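Local structure of enoyl-CoA hydratase (Mycobacterium avium, 3OC7) at residues A[61-65]-A[66-70]; A[168-171]-A[172-176]; A[193-196]-A[197-200]; A[231-234]-A[235-238]. The protein probably catalyses the reversible addition of water to the double bond of enoyl-CoA thioesters in fatty acid metabolism. All coordinates share one frame; numbering follows the deposited sequence. Where two conformers were deposited one is given.

Interaction 1. Residues A[61-65]-A[66-70]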
loop_
_atom_site.group_PDB
_atom_site.type_symbol
_atom_site.label_atom_id
_atom_site.label_comp_id
_atom_site.label_asym_id
_atom_site.label_seq_id
_atom_site.Cartn_x
_atom_site.Cartn_y
_atom_site.Cartn_z
ATOM N N LEU A 61 -17.345 -6.052 17.514
ATOM C CA LEU A 61 -16.982 -5.088 18.562
ATOM C C LEU A 61 -17.812 -3.802 18.358
ATOM O O LEU A 61 -17.528 -3.020 17.427
ATOM C CB LEU A 61 -15.469 -4.790 18.534
ATOM C CG LEU A 61 -14.860 -3.811 19.560
ATOM C CD1 LEU A 61 -15.092 -4.235 21.035
ATOM C CD2 LEU A 61 -13.350 -3.571 19.296
ATOM N N ALA A 62 -18.813 -3.583 19.234
ATOM C CA ALA A 62 -19.814 -2.501 19.148
ATOM C C ALA A 62 -19.675 -1.503 20.320
ATOM O O ALA A 62 -18.798 -1.681 21.184
ATOM C CB ALA A 62 -21.229 -3.114 19.101
ATOM N N HIS A 63 -20.510 -0.449 20.339
ATOM C CA HIS A 63 -20.486 0.559 21.439
ATOM C C HIS A 63 -21.874 1.151 21.716
ATOM O O HIS A 63 -22.739 1.162 20.818
ATOM C CB HIS A 63 -19.465 1.698 21.174
ATOM C CG HIS A 63 -19.859 2.632 20.063
ATOM N ND1 HIS A 63 -20.413 3.880 20.281
ATOM C CD2 HIS A 63 -19.748 2.506 18.715
ATOM C CE1 HIS A 63 -20.637 4.472 19.119
ATOM N NE2 HIS A 63 -20.251 3.655 18.151
ATOM N N THR A 64 -22.074 1.603 22.964
ATOM C CA THR A 64 -23.186 2.509 23.310
ATOM C C THR A 64 -22.686 3.958 23.253
ATOM O O THR A 64 -21.474 4.211 23.216
ATOM C CB THR A 64 -23.805 2.203 24.719
ATOM O OG1 THR A 64 -22.828 2.411 25.743
ATOM C CG2 THR A 64 -24.362 0.783 24.799
ATOM N N GLY A 65 -23.623 4.904 23.243
ATOM C CA GLY A 65 -23.298 6.341 23.255
ATOM C C GLY A 65 -22.769 6.963 21.958
ATOM O O GLY A 65 -22.629 6.278 20.949
ATOM N N GLY A 66 -22.459 8.262 22.006
ATOM C CA GLY A 66 -22.028 9.033 20.832
ATOM C C GLY A 66 -20.541 8.987 20.504
ATOM O O GLY A 66 -20.113 9.567 19.493
ATOM N N THR A 67 -19.759 8.323 21.364
ATOM C CA THR A 67 -18.303 8.145 21.184
ATOM C C THR A 67 -17.972 6.634 21.180
ATOM O O THR A 67 -18.331 5.892 22.120
ATOM C CB THR A 67 -17.495 8.908 22.300
ATOM O OG1 THR A 67 -17.700 10.318 22.175
ATOM C CG2 THR A 67 -15.974 8.618 22.242
ATOM N N PHE A 68 -17.285 6.174 20.123
ATOM C CA PHE A 68 -16.767 4.783 20.072
ATOM C C PHE A 68 -15.726 4.556 21.178
ATOM O O PHE A 68 -15.896 3.645 22.023
ATOM C CB PHE A 68 -16.204 4.435 18.662
ATOM C CG PHE A 68 -15.476 3.084 18.585
ATOM C CD1 PHE A 68 -14.076 3.033 18.590
ATOM C CD2 PHE A 68 -16.184 1.875 18.509
ATOM C CE1 PHE A 68 -13.386 1.816 18.524
ATOM C CE2 PHE A 68 -15.495 0.631 18.430
ATOM C CZ PHE A 68 -14.082 0.619 18.447
ATOM N N CYS A 69 -14.680 5.397 21.178
ATOM C CA CYS A 69 -13.585 5.387 22.176
ATOM C C CYS A 69 -12.692 6.617 21.997
ATOM O O CYS A 69 -12.183 6.860 20.910
ATOM C CB CYS A 69 -12.726 4.106 22.064
ATOM S SG CYS A 69 -11.297 3.982 23.224
ATOM N N ALA A 70 -12.474 7.372 23.080
ATOM C CA ALA A 70 -11.692 8.617 22.979
ATOM C C ALA A 70 -10.277 8.533 23.560
ATOM O O ALA A 70 -9.586 9.559 23.673
ATOM C CB ALA A 70 -12.443 9.784 23.588
#
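His63 and Phe68 meet across a tight turn, and the imidazole can be followed outward from its root. Its CB, where the chain enters the turn, sits 4.2 Å from Phe68 O on the returning arm. With chi1 at 70°, CG lies between the backbone N and the carbonyl carbon, which swings the ring over the returning backbone. One face then receives Phe68 CA, whose distance to the centroid of the His63 ring is 3.8 Å, 11° off the normal, a CH-pi contact. On one flank, CD2 of His63 lies 3.6 Å from CD2 of Phe68, close to the plane of the phenyl ring. The two planes stand at 90°, an offset edge-to-face pair in which Phe68 presents its edge. On the other flank, ND1 donates to Thr64 O at 3.1 Å, approaching from above the carbonyl plane. At the far end NE2 is hydrogen-bonded to Asp116 N, so both ring nitrogens have partners and the rotation of the ring is fixed. Asn33 ND2 bonds to Thr64 O and to Thr67 O, tying the two arms of the turn. Beyond the His63 pair, Leu61 CD2 reaches Phe68 CZ at 4.3 Å. The turn carries the chain from strand 58-63 of the larger sheet into strand 67-69 of the smaller one, a corner of the crotonase fold; in that family the segment following it usually supplies a backbone N-H of the oxyanion hole.

Interaction 2. Residues A[168-171]-A[172-176]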
loop_
_atom_site.group_PDB
_atom_site.type_symbol
_atom_site.label_atom_id
_atom_site.label_comp_id
_atom_site.label_asym_id
_atom_site.label_seq_id
_atom_site.Cartn_x
_atom_site.Cartn_y
_atom_site.Cartn_z
ATOM N N ALA A 168 -1.108 8.646 5.994
ATOM C CA ALA A 168 -0.505 8.604 7.328
ATOM C C ALA A 168 0.313 9.886 7.577
ATOM O O ALA A 168 0.140 10.563 8.613
ATOM C CB ALA A 168 0.376 7.307 7.506
ATOM N N ALA A 169 1.167 10.249 6.615
ATOM C CA ALA A 169 2.005 11.462 6.747
ATOM C C ALA A 169 1.167 12.757 6.843
ATOM O O ALA A 169 1.447 13.619 7.690
ATOM C CB ALA A 169 3.026 11.543 5.587
ATOM N N ARG A 170 0.141 12.885 6.006
ATOM C CA ARG A 170 -0.742 14.070 6.074
ATOM C C ARG A 170 -1.418 14.200 7.453
ATOM O O ARG A 170 -1.218 15.204 8.160
ATOM C CB ARG A 170 -1.811 14.047 4.956
ATOM C CG ARG A 170 -2.817 15.222 5.026
ATOM C CD ARG A 170 -3.982 15.077 4.043
ATOM N NE ARG A 170 -4.891 16.235 4.091
ATOM C CZ ARG A 170 -5.790 16.505 3.145
ATOM N NH1 ARG A 170 -5.895 15.720 2.075
ATOM N NH2 ARG A 170 -6.585 17.564 3.262
ATOM N N TYR A 171 -2.187 13.184 7.853
ATOM C CA TYR A 171 -3.063 13.292 9.028
ATOM C C TYR A 171 -2.299 13.285 10.390
ATOM O O TYR A 171 -2.740 13.951 11.336
ATOM C CB TYR A 171 -4.262 12.294 8.942
ATOM C CG TYR A 171 -5.260 12.679 7.838
ATOM C CD1 TYR A 171 -5.998 13.865 7.927
ATOM C CD2 TYR A 171 -5.435 11.886 6.696
ATOM C CE1 TYR A 171 -6.893 14.250 6.903
ATOM C CE2 TYR A 171 -6.348 12.269 5.655
ATOM C CZ TYR A 171 -7.061 13.451 5.787
ATOM O OH TYR A 171 -7.946 13.832 4.788
ATOM N N TYR A 172 -1.158 12.590 10.462
ATOM C CA TYR A 172 -0.216 12.671 11.617
ATOM C C TYR A 172 0.326 14.113 11.850
ATOM O O TYR A 172 0.564 14.523 13.005
ATOM C CB TYR A 172 0.993 11.707 11.414
ATOM C CG TYR A 172 0.844 10.221 11.855
ATOM C CD1 TYR A 172 -0.347 9.513 11.669
ATOM C CD2 TYR A 172 1.945 9.505 12.377
ATOM C CE1 TYR A 172 -0.463 8.154 12.039
ATOM C CE2 TYR A 172 1.828 8.143 12.759
ATOM C CZ TYR A 172 0.628 7.477 12.575
ATOM O OH TYR A 172 0.526 6.133 12.954
ATOM N N LEU A 173 0.529 14.872 10.762
ATOM C CA LEU A 173 1.182 16.196 10.845
ATOM C C LEU A 173 0.223 17.405 10.840
ATOM O O LEU A 173 0.540 18.439 11.454
ATOM C CB LEU A 173 2.264 16.331 9.751
ATOM C CG LEU A 173 3.388 15.275 9.780
ATOM C CD1 LEU A 173 4.282 15.366 8.544
ATOM C CD2 LEU A 173 4.207 15.349 11.081
ATOM N N THR A 174 -0.937 17.288 10.180
ATOM C CA THR A 174 -1.933 18.388 10.134
ATOM C C THR A 174 -2.959 18.401 11.280
ATOM O O THR A 174 -3.519 19.461 11.598
ATOM C CB THR A 174 -2.744 18.403 8.801
ATOM O OG1 THR A 174 -3.638 17.270 8.770
ATOM C CG2 THR A 174 -1.836 18.427 7.555
ATOM N N GLY A 175 -3.252 17.235 11.858
ATOM C CA GLY A 175 -4.317 17.129 12.882
ATOM C C GLY A 175 -5.749 17.372 12.391
ATOM O O GLY A 175 -6.658 17.564 13.215
ATOM N N GLU A 176 -5.977 17.357 11.076
ATOM C CA GLU A 176 -7.317 17.619 10.494
ATOM C C GLU A 176 -8.375 16.567 10.901
ATOM O O GLU A 176 -8.070 15.356 10.981
ATOM C CB GLU A 176 -7.250 17.645 8.958
ATOM C CG GLU A 176 -6.514 18.830 8.304
ATOM C CD GLU A 176 -6.118 18.556 6.853
ATOM O OE1 GLU A 176 -5.199 17.736 6.608
ATOM O OE2 GLU A 176 -6.720 19.168 5.938
HETATM O O HOH W 1 -5.755 13.911 11.833
#
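Arg170 reaches past the last turn of its helix to grip Glu176, six residues on, with two nitrogens side-on: NE meets OE1 at 2.9 Å and NH2 meets OE2 at 3.1 Å. Both oxygens are approached on their syn side and lie near the guanidinium plane, although the two flat groups are turned 32° apart. The arginine chain runs extended from CG to NE after a chi1 of 177°, and that length lets it span the helix end. Thr174 OG1 adds a third bond, donating to the anti side of Glu176 OE1 at 2.7 Å, so this one carboxylate oxygen is held by two donors. The same hydroxyl accepts from Glu176 N at 3.3 Å, which makes an ST turn, and Gly175 between them takes a positive phi where helix 165-174 of the crotonase domain stops. Water 1 bridges the peptide oxygens Tyr171 O and Glu176 O. Tyr171 lies alongside the arginine: its OH sits 3.7 Å above the guanidinium plane and bonds to Arg182, while CE1 approaches Glu176 CB at 4.0 Å. In the helix proper, Arg170 O accepts from Thr174 N at 2.9 Å and also, from above its carbonyl plane, from Leu173 N. The second subunit packs here, with its Thr190 against Arg170 and its Asp206 against Glu176.

Interaction 3. Residues A[193-196]-A[197-200]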
loop_
_atom_site.group_PDB
_atom_site.type_symbol
_atom_site.label_atom_id
_atom_site.label_comp_id
_atom_site.label_asym_id
_atom_site.label_seq_id
_atom_site.Cartn_x
_atom_site.Cartn_y
_atom_site.Cartn_z
ATOM N N ALA A 193 -21.011 3.237 5.624
ATOM C CA ALA A 193 -22.408 2.797 5.380
ATOM C C ALA A 193 -23.419 3.747 6.019
ATOM O O ALA A 193 -23.247 4.127 7.168
ATOM C CB ALA A 193 -22.618 1.363 5.906
ATOM N N GLU A 194 -24.478 4.125 5.281
ATOM C CA GLU A 194 -25.589 4.912 5.860
ATOM C C GLU A 194 -26.421 4.106 6.879
ATOM O O GLU A 194 -26.841 4.658 7.905
ATOM C CB GLU A 194 -26.498 5.524 4.779
ATOM C CG GLU A 194 -27.511 6.562 5.359
ATOM C CD GLU A 194 -28.375 7.248 4.313
ATOM O OE1 GLU A 194 -29.049 6.552 3.522
ATOM O OE2 GLU A 194 -28.420 8.498 4.302
ATOM N N ASP A 195 -26.646 2.819 6.592
ATOM C CA ASP A 195 -27.350 1.886 7.484
ATOM C C ASP A 195 -26.317 0.892 8.052
ATOM O O ASP A 195 -26.042 -0.159 7.444
ATOM C CB ASP A 195 -28.479 1.155 6.708
ATOM C CG ASP A 195 -29.404 0.294 7.606
ATOM O OD1 ASP A 195 -29.056 -0.089 8.747
ATOM O OD2 ASP A 195 -30.521 -0.028 7.129
ATOM N N LEU A 196 -25.738 1.234 9.205
ATOM C CA LEU A 196 -24.731 0.381 9.869
ATOM C C LEU A 196 -25.212 -1.046 10.188
ATOM O O LEU A 196 -24.496 -2.032 9.914
ATOM C CB LEU A 196 -24.144 1.060 11.119
ATOM C CG LEU A 196 -23.120 0.269 11.966
ATOM C CD1 LEU A 196 -21.806 -0.047 11.234
ATOM C CD2 LEU A 196 -22.840 0.971 13.292
ATOM N N ASP A 197 -26.414 -1.161 10.762
ATOM C CA ASP A 197 -26.962 -2.478 11.157
ATOM C C ASP A 197 -27.137 -3.446 9.968
ATOM O O ASP A 197 -26.794 -4.645 10.059
ATOM C CB ASP A 197 -28.294 -2.310 11.907
ATOM C CG ASP A 197 -28.125 -1.684 13.293
ATOM O OD1 ASP A 197 -26.983 -1.603 13.803
ATOM O OD2 ASP A 197 -29.147 -1.277 13.887
ATOM N N ALA A 198 -27.654 -2.930 8.852
ATOM C CA ALA A 198 -27.821 -3.733 7.637
ATOM C C ALA A 198 -26.477 -4.230 7.062
ATOM O O ALA A 198 -26.380 -5.380 6.607
ATOM C CB ALA A 198 -28.606 -2.947 6.578
ATOM N N ALA A 199 -25.452 -3.370 7.086
ATOM C CA ALA A 199 -24.126 -3.739 6.571
ATOM C C ALA A 199 -23.436 -4.815 7.442
ATOM O O ALA A 199 -22.884 -5.793 6.911
ATOM C CB ALA A 199 -23.244 -2.479 6.411
ATOM N N ILE A 200 -23.482 -4.635 8.766
ATOM C CA ILE A 200 -22.959 -5.634 9.717
ATOM C C ILE A 200 -23.674 -6.989 9.567
ATOM O O ILE A 200 -23.007 -8.036 9.521
ATOM C CB ILE A 200 -22.982 -5.107 11.213
ATOM C CG1 ILE A 200 -22.027 -3.900 11.407
ATOM C CG2 ILE A 200 -22.705 -6.231 12.236
ATOM C CD1 ILE A 200 -20.509 -4.213 11.359
HETATM O O HOH W 2 -28.116 1.226 11.619
#
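Asp195 is the N-cap of helix 196-208, its side chain bonded to Ala198 N. Its OD1 accepts from Ala198 N at 3.2 Å with a nearly straight N-H...O angle of 165°, although the donor stands above the carboxylate plane. A chi1 of -172° sets CG beside the carbonyl carbon, and this turns the carboxylate back over the first helical turn, where the Ala198 methyl CB makes van der Waals contact with Asp195 CG at 3.5 Å. Water 2 extends the cap, donating to Asp195 OD1 and accepting from Asp197 N at 3.1 Å. Regular helical bonding follows: Ala199 N gives its hydrogen to Asp195 O, and Ile200 N to Leu196 O at 3.0 Å. The carboxylate, placed at the N-terminal end, would probably interact favourably with the helix dipole. Among apolar contacts, Ala193 CB meets Ala199 CB at 3.9 Å, methyl to methyl. Leu196 and Ile200 lie side by side pointing the same way, CD1 against CG1 at 3.9 Å. Both also touch the sheet: Ala193, Leu196, Ala199 and Ile200 all meet Val134 of strand 132-135, and Ile200 reaches on to Ile112 and Ala114 of strand 111-115, so helix 196-208 starts against the six-stranded sheet.

Interaction 4. Residues A[231-234]-A[235-238]. With EDO (1,2-ethanediol), chain B.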
loop_
_atom_site.group_PDB
_atom_site.type_symbol
_atom_site.label_atom_id
_atom_site.label_comp_id
_atom_site.label_asym_id
_atom_site.label_seq_id
_atom_site.Cartn_x
_atom_site.Cartn_y
_atom_site.Cartn_z
ATOM N N ASP A 231 6.761 -7.642 17.293
ATOM C CA ASP A 231 8.001 -8.257 17.802
ATOM C C ASP A 231 9.199 -7.273 17.763
ATOM O O ASP A 231 9.943 -7.164 18.746
ATOM C CB ASP A 231 8.346 -9.530 17.006
ATOM C CG ASP A 231 7.465 -10.723 17.352
ATOM O OD1 ASP A 231 6.789 -10.736 18.408
ATOM O OD2 ASP A 231 7.484 -11.680 16.544
ATOM N N ARG A 232 9.365 -6.562 16.642
ATOM C CA ARG A 232 10.475 -5.604 16.461
ATOM C C ARG A 232 10.364 -4.294 17.264
ATOM O O ARG A 232 11.391 -3.803 17.784
ATOM C CB ARG A 232 10.658 -5.245 14.976
ATOM C CG ARG A 232 10.975 -6.396 14.037
ATOM C CD ARG A 232 11.401 -5.876 12.649
ATOM N NE ARG A 232 10.393 -5.025 12.009
ATOM C CZ ARG A 232 9.423 -5.461 11.199
ATOM N NH1 ARG A 232 9.316 -6.748 10.905
ATOM N NH2 ARG A 232 8.556 -4.598 10.678
ATOM N N ASP A 233 9.147 -3.729 17.366
ATOM C CA ASP A 233 8.923 -2.295 17.700
ATOM C C ASP A 233 8.098 -1.964 18.979
ATOM O O ASP A 233 8.149 -0.818 19.465
ATOM C CB ASP A 233 8.250 -1.554 16.512
ATOM C CG ASP A 233 9.133 -1.445 15.272
ATOM O OD1 ASP A 233 10.357 -1.676 15.340
ATOM O OD2 ASP A 233 8.574 -1.093 14.204
ATOM N N ALA A 234 7.331 -2.914 19.525
ATOM C CA ALA A 234 6.422 -2.590 20.644
ATOM C C ALA A 234 7.099 -1.989 21.892
ATOM O O ALA A 234 6.585 -1.014 22.468
ATOM C CB ALA A 234 5.566 -3.816 21.023
ATOM N N GLU A 235 8.217 -2.590 22.322
ATOM C CA GLU A 235 8.912 -2.089 23.516
ATOM C C GLU A 235 9.529 -0.695 23.311
ATOM O O GLU A 235 9.351 0.175 24.171
ATOM C CB GLU A 235 9.927 -3.106 24.060
ATOM C CG GLU A 235 10.725 -2.615 25.295
ATOM C CD GLU A 235 9.872 -2.364 26.545
ATOM O OE1 GLU A 235 8.746 -2.896 26.656
ATOM O OE2 GLU A 235 10.355 -1.628 27.435
ATOM N N ARG A 236 10.223 -0.495 22.184
ATOM C CA ARG A 236 10.786 0.815 21.826
ATOM C C ARG A 236 9.708 1.905 21.771
ATOM O O ARG A 236 9.914 3.019 22.287
ATOM C CB ARG A 236 11.564 0.740 20.499
ATOM C CG ARG A 236 12.326 2.015 20.128
ATOM C CD ARG A 236 13.019 1.885 18.781
ATOM N NE ARG A 236 12.111 1.389 17.752
ATOM C CZ ARG A 236 11.308 2.161 17.027
ATOM N NH1 ARG A 236 11.295 3.474 17.209
ATOM N NH2 ARG A 236 10.520 1.615 16.113
ATOM N N LEU A 237 8.551 1.589 21.168
ATOM C CA LEU A 237 7.431 2.541 21.090
ATOM C C LEU A 237 6.782 2.863 22.447
ATOM O O LEU A 237 6.365 4.004 22.673
ATOM C CB LEU A 237 6.378 2.116 20.042
ATOM C CG LEU A 237 6.816 2.102 18.561
ATOM C CD1 LEU A 237 5.727 1.355 17.725
ATOM C CD2 LEU A 237 7.095 3.506 17.990
ATOM N N ALA A 238 6.707 1.868 23.345
ATOM C CA ALA A 238 6.206 2.101 24.717
ATOM C C ALA A 238 7.113 3.060 25.515
ATOM O O ALA A 238 6.615 3.966 26.197
ATOM C CB ALA A 238 5.996 0.739 25.480
HETATM C C1 EDO B . 6.811 1.709 13.911
HETATM O O1 EDO B . 6.343 0.394 13.592
HETATM C C2 EDO B . 7.495 2.337 12.703
HETATM O O2 EDO B . 7.944 3.644 13.089
HETATM O O HOH W 3 9.204 -5.384 21.153
HETATM O O HOH W 4 11.159 -2.926 20.591
#
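Asp233 and Arg236 form a weak salt bridge one turn apart on the long helix 212-245, at a kink where the regular bonding lapses. The evidence for the kink lies in two waters. Water 3 donates to Asp231 O and accepts from Glu235 N at 3.2 Å, while water 4 does the same between Arg232 O and Arg236 N; each stands in for a direct backbone N-H...O=C hydrogen bond (i to i+4). Regular bonding resumes at once, with Leu237 N on Asp233 O at 3.0 Å and Ala238 N on Ala234 O at the same length. Over the kink, Arg236 leaves with CG anti to its N (chi1 -173°), bends at chi3 and comes back alongside Asp233. Its NH2 points straight at OD1 but from 3.4 Å, and the two flat groups are almost perpendicular, 86° apart. Arg236 was modelled in two conformers and only one is described here, so the bridge is uncertain as well as weak. The other carboxylate oxygen, Asp233 OD2, accepts from O1 of a 1,2-ethanediol at 2.8 Å; this diol, probably from the crystallisation liquor, also bonds to Arg229 and to Leu221 O of the second subunit. Leu237 CD1 approaches the diol's C1 at 4.0 Å, and Leu237 packs on Leu221 of that subunit. Length and alternate positions suggest that the ion pair probably adds little rigidity, and that water carries the hydrogen bonding through the bend.

In the fold
All four contacts are local, and they follow one another along the chain without nesting or crossing. Interaction 1 closes the short turn between the larger and the smaller sheet. Interaction 2 closes the C-terminal end of helix 165-174, beside the second subunit. Interaction 3 then opens helix 196-208 against the larger sheet, its nearest atoms about 6 Å from interaction 1. Interaction 4 lies at a kink in the next helix, 212-245, on the opposite side of the chain's centre from interactions 1 and 3. Its centre is about 36 Å from that of interaction 3, whereas its nearest atoms come within about 9 Å of interaction 2, the other contact reached by the second subunit.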